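Local coordinates for 11R-lipoxygenase (Gersemia fruticosa, PDB 3VF1), which probably catalyses the iron-dependent addition of molecular oxygen to polyunsaturated fatty acids, in a calcium-dependent manner, at residues 121-126 against 131-136; 311-316 against 384-389; 392-397 against 462-467. All blocks are in the same frame, centred on the assembly; numbering follows the deposited sequence.

Interaction 1. Residues 121-126 against 131-136; sequences FPCYRW and LVVYEG
Phe121 and Cys123 on one strand meet Val133 and Leu131 on the next across the interior of the PLAT domain, a C2-like beta sandwich. Strand 116-124 is an edge strand of one four-stranded antiparallel sheet, strand 130-134 an edge strand of the other. The axes of the short segments 121-124 and 131-134 approach to 6.5 Å, at 138° between their directions, and each strand makes its backbone hydrogen bonds within its own sheet, to Val104 and Ala102 on one side and to Leu88 and Ile86 on the other. What joins them here is mainly van der Waals contact of side chains, with some backbone carbonyls taking part, the general way in which two sheets close on a shared core.

The apolar contacts of the middle centre on Cys123 SG, which, anti to the backbone N (chi1 -179°), points between Leu131 and Val133 and touches a methyl of each: Leu131 CD2 at 3.4 Å and Val133 CG2 at 3.9 Å. The same Leu131 methyl also rests against the CB of Arg125, the two side chains crossing nearly at right angles; Tyr124 and Arg125 form a G1 bulge, both facing Ile101, where the chain turns its corner.

Aromatic and backbone contacts close the other end. The Phe121 ring presents the edge bearing CD2 to Tyr134 O, 3.3 Å away, while Glu135 CG lies over one face, displaced toward the rim. The carboxylate of Glu135 turns elsewhere, its OE1 accepting a hydrogen bond from Lys137 N. Beside the ring, Val133 CG1 is 3.9 Å from Phe121 CB and 3.4 Å from Pro122 O.

Interaction 2. Residues 311-316 against 384-389; sequences YKILEG and TQYHQM
Gln385 NE2 is gripped by two backbone carbonyls, Thr594 O and Cys381 O, which hold the amide away from residues 311-316, while Gln385 CB is left to meet Leu314. A bend at chi2 (-55°) leads the amide off while CB stays in the interface: a polar end held elsewhere and an aliphatic root in the contact. Leu314 CD2 touches that root at 4.0 Å from Gln385 CB, the two side chains crossing at about a right angle.

The remaining contacts gather round Tyr386, whose CG stands opposite the backbone N (chi1 -168°), carrying the ring out toward the 3-10 turn at 312-314. Ile313 brings its CG2 methyl to the edge of that ring, near its plane, 4.0 Å from Tyr386 CD2. Tyr311 contributes the CE2 corner of its own ring, which lies 4.2 Å from Tyr386 CB with that carbon close to the Tyr311 plane; the two tyrosines thus meet ring edge against side-chain root and do not stack. The hydroxyl of Tyr311 is hydrogen-bonded to Asp383 OD1, one residue before the helical segment, which fixes the far end of the ring on the same helix.

The turn itself is closed by the bond from Leu314 N to Tyr311 O, at 3.1 Å, which presents Ile313 and Leu314 together to the helix. These apolar contacts seat the 3-10 turn of the loop after strand 306-310 on helix 369-410, the long helix of the lipoxygenase catalytic domain that widens to a pi-type turn at 387-389 and, farther on, supplies iron-binding histidines.

Interaction 3. Residues 392-397 against 462-467; sequences HLLRCH and QKHYRS. With FE2 (Fe (II) ion), chain E.
A bend at chi3 (63°) turns the guanidinium of Arg395 aside from its extended CB-CG-CD stem and sets NH1 beside the ring of His464, whose CG is anti to the backbone N and which leans toward the helix facing it. The resulting bond, Arg395 NH1 to His464 NE2, is 3.2 Å long and noticeably bent, with 144° at the hydrogen. The donor lies in the plane of the imidazole, at its edge, whereas the ring nitrogen is tilted out of the guanidinium plane; the two flat groups stand 85° apart. Because NE2 is the acceptor, the geometry is consistent with an imidazole that carries no proton on NE2.

Leu394 fills in next to this bond. Its CD2 methyl comes to 3.5 Å from His464 CD2 and also reaches Tyr465 CB, at 4.4 Å, so that it sits against two consecutive residues of helix 456-465; the hydroxyl of Tyr465, beyond, is hydrogen-bonded to Pro540 O. The pi-type widening of helix 369-410 at 392-397, which carries Leu394 and Arg395, also belongs to the lipoxygenase metal site: His392 NE2 binds the ferrous ion at 2.3 Å and His397 NE2 at 2.2 Å. His575, Asn579, the terminal carboxylate of Ile698 and a water complete the coordination.

The guanidinium of Arg395 also has a polar partner outside the two segments, Ser472. With an alanine here, His464 NE2 would lose this donor and Ser472 its guanidinium partner, which is likely to leave the imidazole freer to turn.

From the N terminus, interaction 1 comes first: 121-126 and 131-136 close a loop of only four residues and join the two sheets of the PLAT sandwich. Some 45 Å from it, between centres, interaction 2 closes a span of 67 residues, fastening the loop after strand 306-310 to helix 369-410. Interaction 3 leaves that same helix and closes 64 largely helical residues on helix 456-465. The three follow in series, without nesting or crossing. Interactions 2 and 3 touch: Ile313 O probably accepts a hydrogen bond from Lys463 NZ, tying loop to helix 456-465, while His387 O and His392 N are probably linked within helix 369-410.

Interaction 1. Residues 121-126 against 131-136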
loop_
_atom_site.group_PDB
_atom_site.type_symbol
_atom_site.label_atom_id
_atom_site.label_comp_id
_atom_site.label_asym_id
_atom_site.label_seq_id
_atom_site.Cartn_x
_atom_site.Cartn_y
_atom_site.Cartn_z
ATOM N N PHE A 121 -10.993 11.284 -25.651
ATOM C CA PHE A 121 -10.326 9.990 -25.578
ATOM C C PHE A 121 -9.293 9.974 -24.455
ATOM O O PHE A 121 -8.130 10.316 -24.672
ATOM C CB PHE A 121 -9.661 9.665 -26.915
ATOM C CG PHE A 121 -10.628 9.550 -28.056
ATOM C CD1 PHE A 121 -11.020 10.671 -28.766
ATOM C CD2 PHE A 121 -11.153 8.321 -28.415
ATOM C CE1 PHE A 121 -11.913 10.568 -29.811
ATOM C CE2 PHE A 121 -12.047 8.214 -29.460
ATOM C CZ PHE A 121 -12.426 9.340 -30.158
ATOM N N PRO A 122 -9.719 9.576 -23.245
ATOM C CA PRO A 122 -8.818 9.501 -22.089
ATOM C C PRO A 122 -7.723 8.468 -22.328
ATOM O O PRO A 122 -8.031 7.295 -22.538
ATOM C CB PRO A 122 -9.741 9.060 -20.944
ATOM C CG PRO A 122 -11.133 9.327 -21.428
ATOM C CD PRO A 122 -11.083 9.139 -22.905
ATOM N N CYS A 123 -6.466 8.899 -22.300
ATOM C CA CYS A 123 -5.354 8.038 -22.688
ATOM C C CYS A 123 -4.393 7.780 -21.526
ATOM O O CYS A 123 -4.448 6.725 -20.894
ATOM C CB CYS A 123 -4.607 8.660 -23.870
ATOM S SG CYS A 123 -3.225 7.677 -24.482
ATOM N N TYR A 124 -3.517 8.742 -21.252
ATOM C CA TYR A 124 -2.524 8.600 -20.191
ATOM C C TYR A 124 -1.632 7.383 -20.428
ATOM O O TYR A 124 -1.469 6.531 -19.554
ATOM C CB TYR A 124 -3.219 8.515 -18.832
ATOM C CG TYR A 124 -4.146 9.682 -18.587
ATOM C CD1 TYR A 124 -3.643 10.929 -18.252
ATOM C CD2 TYR A 124 -5.520 9.541 -18.711
ATOM C CE1 TYR A 124 -4.482 12.004 -18.036
ATOM C CE2 TYR A 124 -6.369 10.610 -18.496
ATOM C CZ TYR A 124 -5.844 11.840 -18.160
ATOM O OH TYR A 124 -6.680 12.913 -17.946
ATOM N N ARG A 125 -1.058 7.319 -21.625
ATOM C CA ARG A 125 -0.162 6.237 -22.007
ATOM C C ARG A 125 0.960 6.783 -22.879
ATOM O O ARG A 125 0.827 7.852 -23.476
ATOM C CB ARG A 125 -0.918 5.173 -22.803
ATOM C CG ARG A 125 -2.151 4.604 -22.125
ATOM C CD ARG A 125 -1.800 3.544 -21.099
ATOM N NE ARG A 125 -2.913 2.623 -20.877
ATOM C CZ ARG A 125 -3.140 1.526 -21.594
ATOM N NH1 ARG A 125 -2.333 1.189 -22.594
ATOM N NH2 ARG A 125 -4.181 0.757 -21.311
ATOM N N TRP A 126 2.064 6.049 -22.949
ATOM C CA TRP A 126 3.098 6.328 -23.938
ATOM C C TRP A 126 2.701 5.629 -25.232
ATOM O O TRP A 126 2.234 4.492 -25.203
ATOM C CB TRP A 126 4.458 5.809 -23.470
ATOM C CG TRP A 126 4.945 6.405 -22.183
ATOM C CD1 TRP A 126 4.679 5.961 -20.921
ATOM C CD2 TRP A 126 5.799 7.547 -22.033
ATOM N NE1 TRP A 126 5.308 6.757 -19.995
ATOM C CE2 TRP A 126 6.003 7.738 -20.652
ATOM C CE3 TRP A 126 6.408 8.427 -22.932
ATOM C CZ2 TRP A 126 6.787 8.773 -20.149
ATOM C CZ3 TRP A 126 7.187 9.454 -22.431
ATOM C CH2 TRP A 126 7.369 9.619 -21.053
ATOM N N LEU A 131 -0.824 2.390 -30.304
ATOM C CA LEU A 131 -1.749 2.475 -29.181
ATOM C C LEU A 131 -3.165 2.786 -29.648
ATOM O O LEU A 131 -3.395 3.768 -30.351
ATOM C CB LEU A 131 -1.284 3.557 -28.204
ATOM C CG LEU A 131 -2.239 3.874 -27.052
ATOM C CD1 LEU A 131 -2.315 2.711 -26.076
ATOM C CD2 LEU A 131 -1.810 5.147 -26.346
ATOM N N VAL A 132 -4.115 1.951 -29.240
ATOM C CA VAL A 132 -5.521 2.167 -29.569
ATOM C C VAL A 132 -6.283 2.649 -28.336
ATOM O O VAL A 132 -6.223 2.032 -27.274
ATOM C CB VAL A 132 -6.186 0.889 -30.123
ATOM C CG1 VAL A 132 -6.063 -0.269 -29.134
ATOM C CG2 VAL A 132 -7.647 1.154 -30.462
ATOM N N VAL A 133 -6.997 3.760 -28.488
ATOM C CA VAL A 133 -7.697 4.384 -27.371
ATOM C C VAL A 133 -9.192 4.497 -27.648
ATOM O O VAL A 133 -9.602 5.091 -28.643
ATOM C CB VAL A 133 -7.139 5.793 -27.095
ATOM C CG1 VAL A 133 -7.783 6.389 -25.851
ATOM C CG2 VAL A 133 -5.626 5.747 -26.948
ATOM N N TYR A 134 -10.004 3.927 -26.763
ATOM C CA TYR A 134 -11.455 4.014 -26.891
ATOM C C TYR A 134 -11.940 5.399 -26.499
ATOM O O TYR A 134 -11.191 6.191 -25.927
ATOM C CB TYR A 134 -12.144 2.992 -25.988
ATOM C CG TYR A 134 -11.719 1.560 -26.208
ATOM C CD1 TYR A 134 -12.369 0.756 -27.134
ATOM C CD2 TYR A 134 -10.680 1.007 -25.477
ATOM C CE1 TYR A 134 -11.989 -0.556 -27.328
ATOM C CE2 TYR A 134 -10.294 -0.298 -25.666
ATOM C CZ TYR A 134 -10.949 -1.075 -26.591
ATOM O OH TYR A 134 -10.551 -2.377 -26.765
ATOM N N GLU A 135 -13.201 5.682 -26.801
ATOM C CA GLU A 135 -13.838 6.913 -26.351
ATOM C C GLU A 135 -14.241 6.742 -24.888
ATOM O O GLU A 135 -14.484 5.624 -24.434
ATOM C CB GLU A 135 -15.052 7.229 -27.228
ATOM C CG GLU A 135 -15.516 8.677 -27.170
ATOM C CD GLU A 135 -16.438 8.959 -25.998
ATOM O OE1 GLU A 135 -17.025 8.000 -25.455
ATOM O OE2 GLU A 135 -16.580 10.143 -25.623
ATOM N N GLY A 136 -14.306 7.852 -24.156
ATOM C CA GLY A 136 -14.527 7.829 -22.717
ATOM C C GLY A 136 -15.528 6.800 -22.221
ATOM O O GLY A 136 -15.243 6.053 -21.285
#

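Interaction 2. Residues 311-316 against 384-389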
loop_
_atom_site.group_PDB
_atom_site.type_symbol
_atom_site.label_atom_id
_atom_site.label_comp_id
_atom_site.label_asym_id
_atom_site.label_seq_id
_atom_site.Cartn_x
_atom_site.Cartn_y
_atom_site.Cartn_z
ATOM N N TYR A 311 2.746 -12.817 19.803
ATOM C CA TYR A 311 3.618 -12.909 18.635
ATOM C C TYR A 311 4.159 -14.323 18.440
ATOM O O TYR A 311 5.331 -14.521 18.124
ATOM C CB TYR A 311 4.760 -11.901 18.758
ATOM C CG TYR A 311 4.261 -10.476 18.764
ATOM C CD1 TYR A 311 3.837 -9.874 19.941
ATOM C CD2 TYR A 311 4.188 -9.743 17.588
ATOM C CE1 TYR A 311 3.365 -8.578 19.946
ATOM C CE2 TYR A 311 3.719 -8.448 17.585
ATOM C CZ TYR A 311 3.308 -7.870 18.766
ATOM O OH TYR A 311 2.838 -6.579 18.762
ATOM N N LYS A 312 3.280 -15.302 18.626
ATOM C CA LYS A 312 3.623 -16.704 18.427
ATOM C C LYS A 312 4.225 -16.957 17.048
ATOM O O LYS A 312 5.053 -17.848 16.881
ATOM C CB LYS A 312 2.374 -17.568 18.602
ATOM C CG LYS A 312 2.607 -19.049 18.372
ATOM C CD LYS A 312 1.361 -19.859 18.690
ATOM C CE LYS A 312 1.625 -21.353 18.577
ATOM N NZ LYS A 312 0.446 -22.159 19.002
ATOM N N ILE A 313 3.804 -16.175 16.060
ATOM C CA ILE A 313 4.210 -16.413 14.678
ATOM C C ILE A 313 5.723 -16.296 14.480
ATOM O O ILE A 313 6.271 -16.844 13.526
ATOM C CB ILE A 313 3.488 -15.456 13.702
ATOM C CG1 ILE A 313 3.720 -15.903 12.258
ATOM C CG2 ILE A 313 3.956 -14.018 13.907
ATOM C CD1 ILE A 313 2.834 -15.205 11.250
ATOM N N LEU A 314 6.396 -15.592 15.384
ATOM C CA LEU A 314 7.844 -15.434 15.294
ATOM C C LEU A 314 8.583 -16.712 15.680
ATOM O O LEU A 314 9.790 -16.831 15.469
ATOM C CB LEU A 314 8.312 -14.279 16.180
ATOM C CG LEU A 314 8.016 -12.882 15.635
ATOM C CD1 LEU A 314 8.319 -11.818 16.678
ATOM C CD2 LEU A 314 8.816 -12.632 14.367
ATOM N N GLU A 315 7.854 -17.668 16.242
ATOM C CA GLU A 315 8.447 -18.929 16.661
ATOM C C GLU A 315 8.977 -19.694 15.452
ATOM O O GLU A 315 8.235 -19.977 14.513
ATOM C CB GLU A 315 7.412 -19.769 17.408
ATOM C CG GLU A 315 8.004 -20.744 18.412
ATOM C CD GLU A 315 6.960 -21.304 19.360
ATOM O OE1 GLU A 315 5.754 -21.199 19.047
ATOM O OE2 GLU A 315 7.346 -21.841 20.422
ATOM N N GLY A 316 10.267 -20.019 15.477
ATOM C CA GLY A 316 10.885 -20.772 14.402
ATOM C C GLY A 316 11.586 -19.902 13.372
ATOM O O GLY A 316 12.294 -20.409 12.504
ATOM N N THR A 384 7.858 -4.822 15.508
ATOM C CA THR A 384 8.500 -4.228 14.339
ATOM C C THR A 384 8.701 -5.272 13.248
ATOM O O THR A 384 8.454 -5.006 12.073
ATOM C CB THR A 384 9.865 -3.610 14.692
ATOM O OG1 THR A 384 9.677 -2.530 15.613
ATOM C CG2 THR A 384 10.558 -3.094 13.437
ATOM N N GLN A 385 9.152 -6.459 13.642
ATOM C CA GLN A 385 9.346 -7.550 12.695
ATOM C C GLN A 385 8.023 -7.810 11.992
ATOM O O GLN A 385 7.961 -7.923 10.767
ATOM C CB GLN A 385 9.802 -8.833 13.402
ATOM C CG GLN A 385 10.897 -8.661 14.444
ATOM C CD GLN A 385 12.131 -7.971 13.899
ATOM O OE1 GLN A 385 12.802 -8.491 13.009
ATOM N NE2 GLN A 385 12.437 -6.792 14.434
ATOM N N TYR A 386 6.964 -7.898 12.789
ATOM C CA TYR A 386 5.626 -8.169 12.285
ATOM C C TYR A 386 5.163 -7.061 11.342
ATOM O O TYR A 386 4.652 -7.333 10.260
ATOM C CB TYR A 386 4.652 -8.298 13.459
ATOM C CG TYR A 386 3.297 -8.857 13.091
ATOM C CD1 TYR A 386 2.369 -8.090 12.396
ATOM C CD2 TYR A 386 2.937 -10.148 13.453
ATOM C CE1 TYR A 386 1.126 -8.598 12.064
ATOM C CE2 TYR A 386 1.698 -10.665 13.126
ATOM C CZ TYR A 386 0.796 -9.884 12.432
ATOM O OH TYR A 386 -0.438 -10.395 12.105
ATOM N N HIS A 387 5.352 -5.811 11.753
ATOM C CA HIS A 387 4.862 -4.679 10.974
ATOM C C HIS A 387 5.527 -4.577 9.606
ATOM O O HIS A 387 4.851 -4.419 8.592
ATOM C CB HIS A 387 5.077 -3.367 11.724
ATOM C CG HIS A 387 4.903 -2.154 10.865
ATOM N ND1 HIS A 387 5.965 -1.381 10.447
ATOM C CD2 HIS A 387 3.795 -1.595 10.327
ATOM C CE1 HIS A 387 5.516 -0.390 9.699
ATOM N NE2 HIS A 387 4.203 -0.496 9.610
ATOM N N GLN A 388 6.852 -4.660 9.582
ATOM C CA GLN A 388 7.602 -4.465 8.348
ATOM C C GLN A 388 7.300 -5.540 7.308
ATOM O O GLN A 388 7.025 -5.230 6.152
ATOM C CB GLN A 388 9.104 -4.442 8.637
ATOM C CG GLN A 388 9.570 -3.207 9.386
ATOM C CD GLN A 388 9.379 -1.932 8.583
ATOM O OE1 GLN A 388 9.329 -1.959 7.353
ATOM N NE2 GLN A 388 9.268 -0.807 9.279
ATOM N N MET A 389 7.350 -6.800 7.724
ATOM C CA MET A 389 7.242 -7.910 6.785
ATOM C C MET A 389 5.800 -8.328 6.504
ATOM O O MET A 389 5.452 -8.633 5.364
ATOM C CB MET A 389 8.036 -9.112 7.299
ATOM C CG MET A 389 9.498 -8.808 7.586
ATOM S SD MET A 389 10.287 -7.863 6.262
ATOM C CE MET A 389 9.936 -8.891 4.840
#

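Interaction 3. Residues 392-397 against 462-467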
loop_
_atom_site.group_PDB
_atom_site.type_symbol
_atom_site.label_atom_id
_atom_site.label_comp_id
_atom_site.label_asym_id
_atom_site.label_seq_id
_atom_site.Cartn_x
_atom_site.Cartn_y
_atom_site.Cartn_z
ATOM N N HIS A 392 3.016 -4.491 6.449
ATOM C CA HIS A 392 3.320 -3.573 5.357
ATOM C C HIS A 392 3.586 -4.290 4.039
ATOM O O HIS A 392 2.773 -4.226 3.123
ATOM C CB HIS A 392 4.511 -2.682 5.711
ATOM C CG HIS A 392 4.891 -1.726 4.624
ATOM N ND1 HIS A 392 6.188 -1.573 4.184
ATOM C CD2 HIS A 392 4.140 -0.878 3.880
ATOM C CE1 HIS A 392 6.222 -0.670 3.221
ATOM N NE2 HIS A 392 4.991 -0.232 3.016
ATOM N N LEU A 393 4.719 -4.974 3.941
ATOM C CA LEU A 393 5.132 -5.571 2.673
ATOM C C LEU A 393 4.157 -6.635 2.169
ATOM O O LEU A 393 3.634 -6.522 1.063
ATOM C CB LEU A 393 6.547 -6.145 2.785
ATOM C CG LEU A 393 7.647 -5.087 2.910
ATOM C CD1 LEU A 393 9.011 -5.733 3.118
ATOM C CD2 LEU A 393 7.671 -4.185 1.685
ATOM N N LEU A 394 3.904 -7.662 2.970
ATOM C CA LEU A 394 3.034 -8.749 2.530
ATOM C C LEU A 394 1.590 -8.299 2.327
ATOM O O LEU A 394 1.054 -8.381 1.221
ATOM C CB LEU A 394 3.060 -9.911 3.525
ATOM C CG LEU A 394 2.081 -11.038 3.183
ATOM C CD1 LEU A 394 2.394 -11.625 1.812
ATOM C CD2 LEU A 394 2.095 -12.126 4.247
ATOM N N ARG A 395 0.964 -7.818 3.396
ATOM C CA ARG A 395 -0.478 -7.597 3.397
ATOM C C ARG A 395 -0.926 -6.371 2.599
ATOM O O ARG A 395 -2.119 -6.195 2.354
ATOM C CB ARG A 395 -0.997 -7.522 4.836
ATOM C CG ARG A 395 -0.993 -8.865 5.550
ATOM C CD ARG A 395 -1.619 -8.780 6.934
ATOM N NE ARG A 395 -3.030 -8.403 6.886
ATOM C CZ ARG A 395 -4.029 -9.245 6.629
ATOM N NH1 ARG A 395 -3.789 -10.527 6.382
ATOM N NH2 ARG A 395 -5.279 -8.801 6.612
ATOM N N CYS A 396 0.018 -5.526 2.194
ATOM C CA CYS A 396 -0.307 -4.393 1.329
ATOM C C CYS A 396 0.339 -4.542 -0.045
ATOM O O CYS A 396 -0.355 -4.691 -1.050
ATOM C CB CYS A 396 0.123 -3.064 1.962
ATOM S SG CYS A 396 -0.860 -2.542 3.386
ATOM N N HIS A 397 1.666 -4.502 -0.083
ATOM C CA HIS A 397 2.390 -4.534 -1.350
ATOM C C HIS A 397 2.133 -5.821 -2.137
ATOM O O HIS A 397 1.617 -5.775 -3.254
ATOM C CB HIS A 397 3.894 -4.349 -1.115
ATOM C CG HIS A 397 4.293 -2.934 -0.834
ATOM N ND1 HIS A 397 5.056 -2.190 -1.709
ATOM C CD2 HIS A 397 4.033 -2.124 0.220
ATOM C CE1 HIS A 397 5.252 -0.985 -1.204
ATOM N NE2 HIS A 397 4.641 -0.919 -0.036
ATOM N N GLN A 462 6.091 -15.856 4.321
ATOM C CA GLN A 462 5.590 -17.142 3.860
ATOM C C GLN A 462 4.737 -17.806 4.931
ATOM O O GLN A 462 3.742 -18.463 4.628
ATOM C CB GLN A 462 6.752 -18.058 3.483
ATOM C CG GLN A 462 7.540 -17.586 2.274
ATOM C CD GLN A 462 8.748 -18.454 1.990
ATOM O OE1 GLN A 462 9.459 -18.867 2.907
ATOM N NE2 GLN A 462 8.983 -18.742 0.713
ATOM N N LYS A 463 5.130 -17.628 6.187
ATOM C CA LYS A 463 4.427 -18.258 7.295
ATOM C C LYS A 463 3.039 -17.653 7.486
ATOM O O LYS A 463 2.086 -18.364 7.804
ATOM C CB LYS A 463 5.238 -18.132 8.585
ATOM C CG LYS A 463 4.691 -18.960 9.734
ATOM C CD LYS A 463 5.617 -18.932 10.938
ATOM C CE LYS A 463 5.084 -19.800 12.066
ATOM N NZ LYS A 463 5.942 -19.735 13.279
ATOM N N HIS A 464 2.925 -16.343 7.288
ATOM C CA HIS A 464 1.636 -15.675 7.403
ATOM C C HIS A 464 0.747 -15.997 6.208
ATOM O O HIS A 464 -0.459 -16.192 6.359
ATOM C CB HIS A 464 1.807 -14.158 7.514
ATOM C CG HIS A 464 0.512 -13.421 7.673
ATOM N ND1 HIS A 464 -0.100 -13.249 8.897
ATOM C CD2 HIS A 464 -0.297 -12.831 6.763
ATOM C CE1 HIS A 464 -1.225 -12.576 8.733
ATOM N NE2 HIS A 464 -1.369 -12.310 7.447
ATOM N N TYR A 465 1.347 -16.049 5.023
ATOM C CA TYR A 465 0.593 -16.298 3.802
ATOM C C TYR A 465 -0.068 -17.671 3.829
ATOM O O TYR A 465 -1.222 -17.819 3.439
ATOM C CB TYR A 465 1.495 -16.182 2.571
ATOM C CG TYR A 465 0.742 -16.340 1.270
ATOM C CD1 TYR A 465 0.021 -15.283 0.729
ATOM C CD2 TYR A 465 0.744 -17.547 0.586
ATOM C CE1 TYR A 465 -0.673 -15.424 -0.456
ATOM C CE2 TYR A 465 0.054 -17.697 -0.600
ATOM C CZ TYR A 465 -0.652 -16.632 -1.116
ATOM O OH TYR A 465 -1.341 -16.777 -2.297
ATOM N N ARG A 466 0.666 -18.676 4.292
ATOM C CA ARG A 466 0.140 -20.037 4.356
ATOM C C ARG A 466 -1.213 -20.111 5.058
ATOM O O ARG A 466 -2.002 -21.014 4.788
ATOM C CB ARG A 466 1.130 -20.967 5.062
ATOM C CG ARG A 466 2.268 -21.448 4.178
ATOM C CD ARG A 466 2.961 -22.664 4.773
ATOM N NE ARG A 466 3.708 -22.350 5.989
ATOM C CZ ARG A 466 4.954 -21.881 6.007
ATOM N NH1 ARG A 466 5.606 -21.654 4.872
ATOM N NH2 ARG A 466 5.551 -21.633 7.165
ATOM N N SER A 467 -1.482 -19.163 5.952
ATOM C CA SER A 467 -2.705 -19.194 6.748
ATOM C C SER A 467 -3.667 -18.050 6.435
ATOM O O SER A 467 -4.767 -17.995 6.985
ATOM C CB SER A 467 -2.357 -19.158 8.239
ATOM O OG SER A 467 -1.655 -20.324 8.633
HETATM FE FE FE2 E . 4.865 0.929 1.057
HETATM O O HOH W 1 7.001 1.856 1.354
#